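Local coordinates for TraM protein (Plasmid R64, PDB 3WZ3) that probably forms part of the inner-membrane complex of a type IVB secretion system and is represented here by its periplasmic fragment, at residues 16-21 and 92-97; 20-25 and 112-117; 46-51 and 133-138; 53-58 and 108-113. One frame throughout, in Å; residues are numbered along the deposited sequence.

Interaction 1 (16-21 and 92-97); sequences QALATA and FQYPVR
Apolar contact carries this meeting of helix 7-22 with strand 88-101, and L18 supplies the whole helical share of it. One branch does the touching: L18 CD1 lies 3.5 Å from Y94 CD1 and 3.7 Å from Y94 CG, coming in at a slant to the tyrosine ring near the root of its side chain. The same methyl reaches V96 more loosely, with L18 CD1 4.2 Å from V96 CG2. Y94 and V96 both direct their CB toward the helix, while P95 between them points away. L18 holds CG beside its backbone N (chi1 -74°), and with chi2 at 166° its CD1 is carried out to the strand.

Polar bonding runs beside the contact and not across it. Within the helix, A21 N bonds to A17 O at 2.8 Å, and Y94 OH finds its partner nearer the N-terminal end of the same helix, at the carbonyl of M11. The family belongs to the NTF2 clan, and a helix packed on one face of an antiparallel sheet is consistent with that fold. A buried contact of one leucine methyl with an aromatic and a valine implies cohesion through dispersion and exclusion of water, with no polar bond across it.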
loop_
_atom_site.group_PDB
_atom_site.type_symbol
_atom_site.label_atom_id
_atom_site.label_comp_id
_atom_site.label_asym_id
_atom_site.label_seq_id
_atom_site.Cartn_x
_atom_site.Cartn_y
_atom_site.Cartn_z
ATOM N N GLN A 16 -0.857 -6.514 4.469
ATOM C CA GLN A 16 -1.550 -5.745 5.509
ATOM C C GLN A 16 -1.533 -4.257 5.171
ATOM O O GLN A 16 -2.556 -3.570 5.299
ATOM C CB GLN A 16 -0.922 -6.023 6.877
ATOM C CG GLN A 16 -1.099 -7.480 7.312
ATOM C CD GLN A 16 -0.115 -7.934 8.395
ATOM O OE1 GLN A 16 0.658 -7.135 8.932
ATOM N NE2 GLN A 16 -0.132 -9.232 8.703
ATOM N N ALA A 17 -0.386 -3.749 4.726
ATOM C CA ALA A 17 -0.288 -2.354 4.320
ATOM C C ALA A 17 -1.230 -2.029 3.179
ATOM O O ALA A 17 -1.890 -0.992 3.204
ATOM C CB ALA A 17 1.150 -1.990 3.940
ATOM N N LEU A 18 -1.286 -2.887 2.159
ATOM C CA LEU A 18 -2.189 -2.636 1.038
ATOM C C LEU A 18 -3.646 -2.628 1.480
ATOM O O LEU A 18 -4.437 -1.803 1.010
ATOM C CB LEU A 18 -1.992 -3.688 -0.068
ATOM C CG LEU A 18 -0.707 -3.453 -0.849
ATOM C CD1 LEU A 18 -0.347 -4.683 -1.690
ATOM C CD2 LEU A 18 -0.883 -2.260 -1.772
ATOM N N ALA A 19 -4.014 -3.541 2.371
ATOM C CA ALA A 19 -5.395 -3.571 2.864
ATOM C C ALA A 19 -5.764 -2.251 3.527
ATOM O O ALA A 19 -6.833 -1.674 3.279
ATOM C CB ALA A 19 -5.608 -4.727 3.839
ATOM N N THR A 20 -4.891 -1.764 4.392
ATOM C CA THR A 20 -5.133 -0.502 5.070
ATOM C C THR A 20 -5.098 0.678 4.106
ATOM O O THR A 20 -5.904 1.611 4.215
ATOM C CB THR A 20 -4.089 -0.282 6.182
ATOM O OG1 THR A 20 -4.098 -1.414 7.054
ATOM C CG2 THR A 20 -4.426 0.974 6.989
ATOM N N ALA A 21 -4.169 0.649 3.150
ATOM C CA ALA A 21 -3.965 1.782 2.271
ATOM C C ALA A 21 -5.160 2.071 1.373
ATOM O O ALA A 21 -5.422 3.225 1.038
ATOM C CB ALA A 21 -2.722 1.559 1.418
ATOM N N PHE A 92 7.946 -7.565 -3.671
ATOM C CA PHE A 92 6.769 -8.395 -3.878
ATOM C C PHE A 92 5.855 -7.769 -4.908
ATOM O O PHE A 92 5.842 -6.555 -5.090
ATOM C CB PHE A 92 5.948 -8.528 -2.578
ATOM C CG PHE A 92 6.661 -9.257 -1.466
ATOM C CD1 PHE A 92 6.676 -10.642 -1.414
ATOM C CD2 PHE A 92 7.309 -8.554 -0.476
ATOM C CE1 PHE A 92 7.339 -11.307 -0.379
ATOM C CE2 PHE A 92 7.962 -9.204 0.545
ATOM C CZ PHE A 92 7.983 -10.581 0.590
ATOM N N GLN A 93 5.028 -8.586 -5.538
ATOM C CA GLN A 93 3.917 -8.081 -6.337
ATOM C C GLN A 93 2.620 -8.716 -5.881
ATOM O O GLN A 93 2.579 -9.912 -5.593
ATOM C CB GLN A 93 4.153 -8.334 -7.833
ATOM C CG GLN A 93 5.139 -7.332 -8.464
ATOM C CD GLN A 93 5.376 -7.583 -9.927
ATOM O OE1 GLN A 93 4.804 -8.508 -10.499
ATOM N NE2 GLN A 93 6.250 -6.791 -10.537
ATOM N N TYR A 94 1.565 -7.907 -5.786
ATOM C CA TYR A 94 0.248 -8.370 -5.353
ATOM C C TYR A 94 -0.831 -7.863 -6.297
ATOM O O TYR A 94 -0.850 -6.684 -6.609
ATOM C CB TYR A 94 -0.108 -7.781 -3.975
ATOM C CG TYR A 94 0.880 -7.964 -2.851
ATOM C CD1 TYR A 94 1.960 -7.108 -2.727
ATOM C CD2 TYR A 94 0.675 -8.926 -1.851
ATOM C CE1 TYR A 94 2.851 -7.217 -1.668
ATOM C CE2 TYR A 94 1.553 -9.032 -0.780
ATOM C CZ TYR A 94 2.634 -8.182 -0.709
ATOM O OH TYR A 94 3.519 -8.277 0.349
ATOM N N PRO A 95 -1.768 -8.723 -6.694
ATOM C CA PRO A 95 -2.976 -8.222 -7.374
ATOM C C PRO A 95 -3.807 -7.402 -6.384
ATOM O O PRO A 95 -3.905 -7.803 -5.222
ATOM C CB PRO A 95 -3.739 -9.507 -7.749
ATOM C CG PRO A 95 -2.831 -10.661 -7.432
ATOM C CD PRO A 95 -1.811 -10.176 -6.457
ATOM N N VAL A 96 -4.368 -6.277 -6.839
ATOM C CA VAL A 96 -5.264 -5.487 -6.015
ATOM C C VAL A 96 -6.438 -5.054 -6.884
ATOM O O VAL A 96 -6.240 -4.528 -7.979
ATOM C CB VAL A 96 -4.561 -4.230 -5.472
ATOM C CG1 VAL A 96 -5.544 -3.378 -4.665
ATOM C CG2 VAL A 96 -3.357 -4.629 -4.639
ATOM N N ARG A 97 -7.653 -5.296 -6.410
ATOM C CA ARG A 97 -8.819 -4.747 -7.089
ATOM C C ARG A 97 -9.453 -3.748 -6.135
ATOM O O ARG A 97 -9.531 -3.996 -4.943
ATOM C CB ARG A 97 -9.803 -5.851 -7.504
ATOM C CG ARG A 97 -10.276 -6.747 -6.397
ATOM C CD ARG A 97 -11.083 -7.930 -6.975
ATOM N NE ARG A 97 -11.557 -8.851 -5.942
ATOM C CZ ARG A 97 -12.687 -8.694 -5.258
ATOM N NH1 ARG A 97 -13.469 -7.648 -5.491
ATOM N NH2 ARG A 97 -13.038 -9.583 -4.339
#

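Interaction 2 (20-25 and 112-117); sequences TAFNLD and FVFEIT
In the hydrophobic core of a fold consistent with its NTF2 clan, where the C-terminal part of helix 7-22 faces the antiparallel sheet, F22 and F114 bring their rings together. F114 sits on strand 110-120, one of the two inner strands of the four-stranded sheet, and its ring rises from the sheet to meet that of F22, the two side chains arriving from opposite directions. Their CA atoms are 11.6 Å apart, so the gap between helix and strand is bridged entirely by aromatic side chains.

The far corners of the rings do the touching. F22 CZ lies 3.5 Å from F114 CZ, and F22 CE2 is 3.6 Å from F114 CE2. The centroids stand 5.0 Å apart with the planes inclined at 51°, an oblique pair. Each phenylalanine turns CG to the side of its own backbone N (chi1 -64° for F22, -84° for F114), which extends the ring across the gap.

Other aromatic and apolar groups enclose the pair: Y48 of helix 42-54 meets F22 edge-to-face, M98 of the neighbouring strand touches both rings, and V96 packs on F114. Within the helical segment, one face of the F22 ring receives the methyl of the preceding residue, with A21 CB 3.8 Å above the ring plane and displaced toward the rim.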
loop_
_atom_site.group_PDB
_atom_site.type_symbol
_atom_site.label_atom_id
_atom_site.label_comp_id
_atom_site.label_asym_id
_atom_site.label_seq_id
_atom_site.Cartn_x
_atom_site.Cartn_y
_atom_site.Cartn_z
ATOM N N THR A 20 -4.891 -1.764 4.392
ATOM C CA THR A 20 -5.133 -0.502 5.070
ATOM C C THR A 20 -5.098 0.678 4.106
ATOM O O THR A 20 -5.904 1.611 4.215
ATOM C CB THR A 20 -4.089 -0.282 6.182
ATOM O OG1 THR A 20 -4.098 -1.414 7.054
ATOM C CG2 THR A 20 -4.426 0.974 6.989
ATOM N N ALA A 21 -4.169 0.649 3.150
ATOM C CA ALA A 21 -3.965 1.782 2.271
ATOM C C ALA A 21 -5.160 2.071 1.373
ATOM O O ALA A 21 -5.422 3.225 1.038
ATOM C CB ALA A 21 -2.722 1.559 1.418
ATOM N N PHE A 22 -5.881 1.023 0.978
ATOM C CA PHE A 22 -6.906 1.182 -0.044
ATOM C C PHE A 22 -8.321 0.838 0.408
ATOM O O PHE A 22 -9.218 0.712 -0.407
ATOM C CB PHE A 22 -6.504 0.445 -1.327
ATOM C CG PHE A 22 -5.273 1.018 -1.965
ATOM C CD1 PHE A 22 -5.292 2.288 -2.513
ATOM C CD2 PHE A 22 -4.099 0.304 -1.980
ATOM C CE1 PHE A 22 -4.136 2.836 -3.076
ATOM C CE2 PHE A 22 -2.948 0.837 -2.545
ATOM C CZ PHE A 22 -2.971 2.110 -3.095
ATOM N N ASN A 23 -8.516 0.762 1.721
ATOM C CA ASN A 23 -9.850 0.758 2.319
ATOM C C ASN A 23 -10.042 2.015 3.146
ATOM O O ASN A 23 -9.586 2.099 4.276
ATOM C CB ASN A 23 -10.072 -0.519 3.122
ATOM C CG ASN A 23 -10.244 -1.724 2.212
ATOM O OD1 ASN A 23 -11.338 -1.985 1.717
ATOM N ND2 ASN A 23 -9.160 -2.443 1.962
ATOM N N LEU A 24 -10.697 2.996 2.538
ATOM C CA LEU A 24 -10.771 4.342 3.086
ATOM C C LEU A 24 -12.219 4.772 3.234
ATOM O O LEU A 24 -13.076 4.481 2.388
ATOM C CB LEU A 24 -10.052 5.324 2.166
ATOM C CG LEU A 24 -8.560 5.066 1.929
ATOM C CD1 LEU A 24 -8.056 6.070 0.896
ATOM C CD2 LEU A 24 -7.727 5.129 3.216
ATOM N N ASP A 25 -12.471 5.493 4.317
ATOM C CA ASP A 25 -13.815 5.945 4.654
ATOM C C ASP A 25 -14.007 7.404 4.235
ATOM O O ASP A 25 -13.109 8.226 4.422
ATOM C CB ASP A 25 -13.976 5.828 6.162
ATOM C CG ASP A 25 -15.338 6.231 6.632
ATOM O OD1 ASP A 25 -15.515 7.424 6.948
ATOM O OD2 ASP A 25 -16.221 5.346 6.705
ATOM N N PHE A 112 -5.356 -3.906 -10.554
ATOM C CA PHE A 112 -3.954 -3.520 -10.619
ATOM C C PHE A 112 -3.073 -4.666 -10.131
ATOM O O PHE A 112 -3.550 -5.599 -9.468
ATOM C CB PHE A 112 -3.668 -2.321 -9.687
ATOM C CG PHE A 112 -4.515 -1.099 -9.961
ATOM C CD1 PHE A 112 -4.103 -0.151 -10.880
ATOM C CD2 PHE A 112 -5.704 -0.907 -9.290
ATOM C CE1 PHE A 112 -4.889 0.984 -11.134
ATOM C CE2 PHE A 112 -6.488 0.212 -9.535
ATOM C CZ PHE A 112 -6.073 1.155 -10.454
ATOM N N VAL A 113 -1.788 -4.582 -10.449
ATOM C CA VAL A 113 -0.781 -5.339 -9.725
ATOM C C VAL A 113 0.118 -4.309 -9.054
ATOM O O VAL A 113 0.737 -3.484 -9.725
ATOM C CB VAL A 113 0.056 -6.269 -10.646
ATOM C CG1 VAL A 113 1.139 -6.948 -9.841
ATOM C CG2 VAL A 113 -0.848 -7.328 -11.278
ATOM N N PHE A 114 0.185 -4.345 -7.728
ATOM C CA PHE A 114 1.101 -3.467 -7.007
ATOM C C PHE A 114 2.445 -4.103 -6.722
ATOM O O PHE A 114 2.506 -5.229 -6.227
ATOM C CB PHE A 114 0.495 -3.036 -5.679
ATOM C CG PHE A 114 -0.416 -1.856 -5.788
ATOM C CD1 PHE A 114 -1.675 -1.981 -6.344
ATOM C CD2 PHE A 114 -0.003 -0.614 -5.346
ATOM C CE1 PHE A 114 -2.520 -0.889 -6.443
ATOM C CE2 PHE A 114 -0.838 0.495 -5.450
ATOM C CZ PHE A 114 -2.098 0.354 -6.004
ATOM N N GLU A 115 3.504 -3.383 -7.026
ATOM C CA GLU A 115 4.849 -3.808 -6.632
ATOM C C GLU A 115 5.260 -3.011 -5.405
ATOM O O GLU A 115 5.134 -1.783 -5.388
ATOM C CB GLU A 115 5.845 -3.609 -7.767
ATOM C CG GLU A 115 7.244 -4.076 -7.398
ATOM C CD GLU A 115 8.205 -3.842 -8.508
ATOM O OE1 GLU A 115 9.280 -3.246 -8.261
ATOM O OE2 GLU A 115 7.878 -4.226 -9.653
ATOM N N ILE A 116 5.737 -3.716 -4.391
ATOM C CA ILE A 116 6.100 -3.166 -3.102
ATOM C C ILE A 116 7.513 -3.639 -2.771
ATOM O O ILE A 116 7.768 -4.845 -2.791
ATOM C CB ILE A 116 5.136 -3.745 -2.023
ATOM C CG1 ILE A 116 3.687 -3.389 -2.371
ATOM C CG2 ILE A 116 5.512 -3.265 -0.630
ATOM C CD1 ILE A 116 3.469 -1.951 -2.353
ATOM N N THR A 117 8.438 -2.725 -2.500
ATOM C CA THR A 117 9.731 -3.113 -1.955
ATOM C C THR A 117 9.779 -2.726 -0.482
ATOM O O THR A 117 9.563 -1.553 -0.125
ATOM C CB THR A 117 10.919 -2.512 -2.696
ATOM O OG1 THR A 117 10.959 -3.027 -4.036
ATOM C CG2 THR A 117 12.216 -2.937 -2.019
#

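Interaction 3 (46-51 and 133-138); sequences AGYVNA and RQMISR
The selenium of M135, a selenomethionine, pushes in beside the root of the Y48 side chain, 3.7 Å from Y48 CA and 3.8 Å from Y48 CB. With CG opposite its backbone N (chi1 173°), Y48 directs its ring off to the side of the selenium, which meets it obliquely: M135 SE is 5.3 Å from the centroid of the Y48 ring and 64° off its normal, a Met-aromatic contact of slanted geometry. The M135 chain runs out extended from the strand and bends only at chi3, turning its terminal methyl aside. At the far end of the tyrosine, Y48 OH bonds to the carbonyl of A21 on helix 7-22.

Helix 42-54 packs along strand 130-139, an outermost strand of the antiparallel sheet, the two segments running nearly parallel at 19°. G47 permits close approach: with no side chain, its CA comes to 3.6 Å from M135 O. One turn on, A51 CB faces S137 CB at 4.3 Å. Before the contact the strand carries a classic beta bulge, where R133 and Q134 both face T117.

A water bonds at this seam. It donates to G47 O at 2.7 Å and accepts from N50 ND2 at 3.0 Å, and it makes a third, weak bond to M135 O.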
loop_
_atom_site.group_PDB
_atom_site.type_symbol
_atom_site.label_atom_id
_atom_site.label_comp_id
_atom_site.label_asym_id
_atom_site.label_seq_id
_atom_site.Cartn_x
_atom_site.Cartn_y
_atom_site.Cartn_z
ATOM N N ALA A 46 5.425 8.468 -0.945
ATOM C CA ALA A 46 5.192 9.197 -2.186
ATOM C C ALA A 46 4.589 8.318 -3.264
ATOM O O ALA A 46 3.767 8.792 -4.063
ATOM C CB ALA A 46 6.489 9.815 -2.682
ATOM N N GLY A 47 4.979 7.045 -3.321
ATOM C CA GLY A 47 4.391 6.134 -4.289
ATOM C C GLY A 47 2.928 5.844 -4.002
ATOM O O GLY A 47 2.132 5.680 -4.933
ATOM N N TYR A 48 2.568 5.773 -2.727
ATOM C CA TYR A 48 1.160 5.644 -2.338
ATOM C C TYR A 48 0.374 6.900 -2.756
ATOM O O TYR A 48 -0.698 6.798 -3.334
ATOM C CB TYR A 48 1.097 5.418 -0.822
ATOM C CG TYR A 48 -0.265 5.419 -0.168
ATOM C CD1 TYR A 48 -1.333 4.738 -0.731
ATOM C CD2 TYR A 48 -0.447 6.015 1.069
ATOM C CE1 TYR A 48 -2.566 4.706 -0.110
ATOM C CE2 TYR A 48 -1.693 5.987 1.710
ATOM C CZ TYR A 48 -2.741 5.329 1.099
ATOM O OH TYR A 48 -3.975 5.285 1.717
ATOM N N VAL A 49 0.914 8.084 -2.479
ATOM C CA VAL A 49 0.241 9.322 -2.852
ATOM C C VAL A 49 0.062 9.377 -4.370
ATOM O O VAL A 49 -1.009 9.759 -4.854
ATOM C CB VAL A 49 1.024 10.550 -2.329
ATOM C CG1 VAL A 49 0.449 11.855 -2.925
ATOM C CG2 VAL A 49 1.011 10.591 -0.802
ATOM N N ASN A 50 1.087 8.988 -5.129
ATOM C CA ASN A 50 0.973 8.902 -6.586
ATOM C C ASN A 50 -0.139 7.960 -7.033
ATOM O O ASN A 50 -0.884 8.296 -7.970
ATOM C CB ASN A 50 2.304 8.481 -7.217
ATOM C CG ASN A 50 2.293 8.605 -8.738
ATOM O OD1 ASN A 50 2.106 9.693 -9.273
ATOM N ND2 ASN A 50 2.498 7.492 -9.427
ATOM N N ALA A 51 -0.249 6.794 -6.392
ATOM C CA ALA A 51 -1.289 5.827 -6.747
ATOM C C ALA A 51 -2.694 6.390 -6.488
ATOM O O ALA A 51 -3.621 6.195 -7.293
ATOM C CB ALA A 51 -1.084 4.508 -6.000
ATOM N N ARG A 133 9.702 0.969 1.035
ATOM C CA ARG A 133 10.498 2.052 0.456
ATOM C C ARG A 133 10.126 2.406 -0.965
ATOM O O ARG A 133 10.550 3.452 -1.467
ATOM C CB ARG A 133 11.993 1.751 0.519
ATOM C CG ARG A 133 12.369 0.505 -0.230
ATOM C CD ARG A 133 13.892 0.363 -0.369
ATOM N NE ARG A 133 14.436 1.238 -1.390
ATOM C CZ ARG A 133 15.314 2.207 -1.149
ATOM N NH1 ARG A 133 15.750 2.420 0.090
ATOM N NH2 ARG A 133 15.751 2.969 -2.145
ATOM N N GLN A 134 9.320 1.563 -1.608
ATOM C CA GLN A 134 8.845 1.838 -2.965
ATOM C C GLN A 134 7.528 1.144 -3.204
ATOM O O GLN A 134 7.367 -0.010 -2.826
ATOM C CB GLN A 134 9.861 1.388 -4.021
ATOM C CG GLN A 134 9.499 1.896 -5.426
ATOM C CD GLN A 134 10.587 1.663 -6.439
ATOM O OE1 GLN A 134 11.025 2.589 -7.124
ATOM N NE2 GLN A 134 11.017 0.429 -6.559
HETATM N N MSE A 135 6.586 1.868 -3.813
HETATM C CA MSE A 135 5.266 1.343 -4.175
HETATM C C MSE A 135 4.968 1.779 -5.596
HETATM O O MSE A 135 5.051 2.976 -5.913
HETATM C CB MSE A 135 4.172 1.880 -3.255
HETATM C CG MSE A 135 2.790 1.445 -3.678
HETATM SE SE MSE A 135 1.394 1.904 -2.358
HETATM C CE MSE A 135 1.488 0.368 -1.181
ATOM N N ILE A 136 4.668 0.812 -6.456
ATOM C CA ILE A 136 4.405 1.088 -7.867
ATOM C C ILE A 136 3.137 0.368 -8.266
ATOM O O ILE A 136 3.034 -0.847 -8.112
ATOM C CB ILE A 136 5.512 0.554 -8.774
ATOM C CG1 ILE A 136 6.855 1.209 -8.441
ATOM C CG2 ILE A 136 5.147 0.785 -10.246
ATOM C CD1 ILE A 136 8.048 0.490 -9.036
ATOM N N SER A 137 2.162 1.117 -8.762
ATOM C CA SER A 137 0.915 0.555 -9.241
ATOM C C SER A 137 1.019 0.299 -10.731
ATOM O O SER A 137 1.448 1.167 -11.497
ATOM C CB SER A 137 -0.246 1.535 -8.978
ATOM O OG SER A 137 -1.487 1.025 -9.479
ATOM N N ARG A 138 0.630 -0.891 -11.159
ATOM C CA ARG A 138 0.515 -1.136 -12.582
ATOM C C ARG A 138 -0.845 -1.672 -12.937
ATOM O O ARG A 138 -1.400 -2.503 -12.236
ATOM C CB ARG A 138 1.585 -2.101 -13.041
ATOM C CG ARG A 138 2.951 -1.510 -12.932
ATOM C CD ARG A 138 3.975 -2.592 -13.030
ATOM N NE ARG A 138 5.314 -2.026 -13.053
ATOM C CZ ARG A 138 6.300 -2.432 -12.258
ATOM N NH1 ARG A 138 6.082 -3.407 -11.392
ATOM N NH2 ARG A 138 7.500 -1.871 -12.341
HETATM O O HOH W 1 3.125 5.422 -7.417
#

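Interaction 4 (53-58 and 108-113); sequences QASNIL and PEQSFV
S55 OG is held by two neighbours, the Q110 amide and a water. Q110 NE2 donates to S55 OG at 3.0 Å, with an N-H...O angle of 156° and the hydroxyl oxygen tilted 17° out of the amide plane. The water stands 2.9 Å from S55 OG and donates to Q110 OE1, also at 2.9 Å, so that serine, water and both ends of the amide close a ring. These two bonds restrain the rotation of the Q110 amide. Beyond CG the glutamine is extended (chi2 -173°), which carries the amide across to the helix end.

S55 is the first residue to leave the helical conformation at the close of helix 42-54. The exit is a Schellman motif: N56, with positive phi, is its C-prime residue, and N56 N bonds back to Q53 O at 2.9 Å, before helix 57-64 sets off. Q110 lies on strand 110-120.

Next along that strand face, F112 adds its ring to the polar pair. Its CZ comes to 3.7 Å from S55 OG at a slant, while Q110 NE2 lies at the ring edge, in the plane of the ring.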
loop_
_atom_site.group_PDB
_atom_site.type_symbol
_atom_site.label_atom_id
_atom_site.label_comp_id
_atom_site.label_asym_id
_atom_site.label_seq_id
_atom_site.Cartn_x
_atom_site.Cartn_y
_atom_site.Cartn_z
ATOM N N GLN A 53 -3.479 9.598 -6.520
ATOM C CA GLN A 53 -3.705 10.640 -7.530
ATOM C C GLN A 53 -4.007 10.060 -8.908
ATOM O O GLN A 53 -4.838 10.595 -9.670
ATOM C CB GLN A 53 -2.505 11.577 -7.586
ATOM C CG GLN A 53 -2.555 12.583 -8.721
ATOM C CD GLN A 53 -3.649 13.605 -8.556
ATOM O OE1 GLN A 53 -4.039 13.946 -7.442
ATOM N NE2 GLN A 53 -4.145 14.122 -9.680
ATOM N N ALA A 54 -3.357 8.956 -9.247
ATOM C CA ALA A 54 -3.524 8.412 -10.592
ATOM C C ALA A 54 -4.949 7.931 -10.834
ATOM O O ALA A 54 -5.393 7.892 -11.986
ATOM C CB ALA A 54 -2.526 7.295 -10.842
ATOM N N SER A 55 -5.638 7.537 -9.766
ATOM C CA SER A 55 -7.054 7.163 -9.850
ATOM C C SER A 55 -8.006 8.246 -9.342
ATOM O O SER A 55 -9.190 7.977 -9.142
ATOM C CB SER A 55 -7.314 5.854 -9.098
ATOM O OG SER A 55 -6.706 4.757 -9.775
ATOM N N ASN A 56 -7.481 9.449 -9.129
ATOM C CA ASN A 56 -8.277 10.574 -8.645
ATOM C C ASN A 56 -9.074 10.212 -7.398
ATOM O O ASN A 56 -10.212 10.653 -7.212
ATOM C CB ASN A 56 -9.216 11.083 -9.739
ATOM C CG ASN A 56 -9.678 12.484 -9.475
ATOM O OD1 ASN A 56 -8.964 13.277 -8.853
ATOM N ND2 ASN A 56 -10.889 12.804 -9.930
ATOM N N ILE A 57 -8.467 9.425 -6.512
ATOM C CA ILE A 57 -9.188 8.927 -5.338
ATOM C C ILE A 57 -9.613 9.992 -4.344
ATOM O O ILE A 57 -10.776 10.033 -3.957
ATOM C CB ILE A 57 -8.340 7.872 -4.594
ATOM C CG1 ILE A 57 -8.095 6.668 -5.492
ATOM C CG2 ILE A 57 -8.982 7.484 -3.259
ATOM C CD1 ILE A 57 -9.349 6.015 -5.948
ATOM N N LEU A 58 -8.684 10.834 -3.909
ATOM C CA LEU A 58 -8.981 11.757 -2.824
ATOM C C LEU A 58 -10.041 12.762 -3.228
ATOM O O LEU A 58 -10.929 13.064 -2.443
ATOM C CB LEU A 58 -7.711 12.474 -2.358
ATOM C CG LEU A 58 -6.663 11.538 -1.762
ATOM C CD1 LEU A 58 -5.489 12.384 -1.300
ATOM C CD2 LEU A 58 -7.266 10.748 -0.625
ATOM N N PRO A 108 -16.808 2.019 -11.558
ATOM C CA PRO A 108 -16.386 0.681 -11.975
ATOM C C PRO A 108 -15.163 0.210 -11.187
ATOM O O PRO A 108 -14.285 1.013 -10.834
ATOM C CB PRO A 108 -16.025 0.879 -13.445
ATOM C CG PRO A 108 -16.823 2.067 -13.867
ATOM C CD PRO A 108 -16.805 2.972 -12.680
ATOM N N GLU A 109 -15.113 -1.085 -10.909
ATOM C CA GLU A 109 -13.928 -1.646 -10.268
ATOM C C GLU A 109 -12.700 -1.445 -11.157
ATOM O O GLU A 109 -12.790 -1.490 -12.397
ATOM C CB GLU A 109 -14.138 -3.125 -9.998
ATOM C CG GLU A 109 -13.012 -3.784 -9.237
ATOM C CD GLU A 109 -13.271 -5.254 -9.023
ATOM O OE1 GLU A 109 -13.574 -5.646 -7.879
ATOM O OE2 GLU A 109 -13.178 -6.016 -10.011
ATOM N N GLN A 110 -11.550 -1.205 -10.528
ATOM C CA GLN A 110 -10.275 -1.184 -11.237
ATOM C C GLN A 110 -9.352 -2.261 -10.687
ATOM O O GLN A 110 -9.340 -2.541 -9.476
ATOM C CB GLN A 110 -9.580 0.159 -11.093
ATOM C CG GLN A 110 -10.287 1.352 -11.695
ATOM C CD GLN A 110 -9.396 2.576 -11.619
ATOM O OE1 GLN A 110 -8.953 3.093 -12.639
ATOM N NE2 GLN A 110 -9.087 3.014 -10.395
ATOM N N SER A 111 -8.576 -2.854 -11.585
ATOM C CA SER A 111 -7.691 -3.963 -11.254
ATOM C C SER A 111 -6.244 -3.555 -11.492
ATOM O O SER A 111 -5.934 -2.958 -12.518
ATOM C CB SER A 111 -8.047 -5.146 -12.158
ATOM O OG SER A 111 -7.245 -6.275 -11.898
ATOM N N PHE A 112 -5.356 -3.906 -10.554
ATOM C CA PHE A 112 -3.954 -3.520 -10.619
ATOM C C PHE A 112 -3.073 -4.666 -10.131
ATOM O O PHE A 112 -3.550 -5.599 -9.468
ATOM C CB PHE A 112 -3.668 -2.321 -9.687
ATOM C CG PHE A 112 -4.515 -1.099 -9.961
ATOM C CD1 PHE A 112 -4.103 -0.151 -10.880
ATOM C CD2 PHE A 112 -5.704 -0.907 -9.290
ATOM C CE1 PHE A 112 -4.889 0.984 -11.134
ATOM C CE2 PHE A 112 -6.488 0.212 -9.535
ATOM C CZ PHE A 112 -6.073 1.155 -10.454
ATOM N N VAL A 113 -1.788 -4.582 -10.449
ATOM C CA VAL A 113 -0.781 -5.339 -9.725
ATOM C C VAL A 113 0.118 -4.309 -9.054
ATOM O O VAL A 113 0.737 -3.484 -9.725
ATOM C CB VAL A 113 0.056 -6.269 -10.646
ATOM C CG1 VAL A 113 1.139 -6.948 -9.841
ATOM C CG2 VAL A 113 -0.848 -7.328 -11.278
HETATM O O HOH W 2 -6.534 4.629 -12.674
#

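In the fold
Interactions 1, 2 and 3 ring the same core, and interaction 4 lies toward the end of the sheet. Interactions 1 and 2, with centres about 4 Å apart, both start from helix 7-22 and reach neighbouring strands, joined where F114 N lies 2.8 Å from Y94 O and V96 CG2 packs 3.6 Å from F114 CD1. Interaction 3 brings in helix 42-54, and its strand meets interaction 1 where L18 CD2 is 3.6 Å from M135 CE. On the strand side E115 OE2 and R138 NH1 form a salt bridge of 2.6 Å. Interaction 4 shares F112 and V113 with interaction 2 and helix 42-54 with interaction 3.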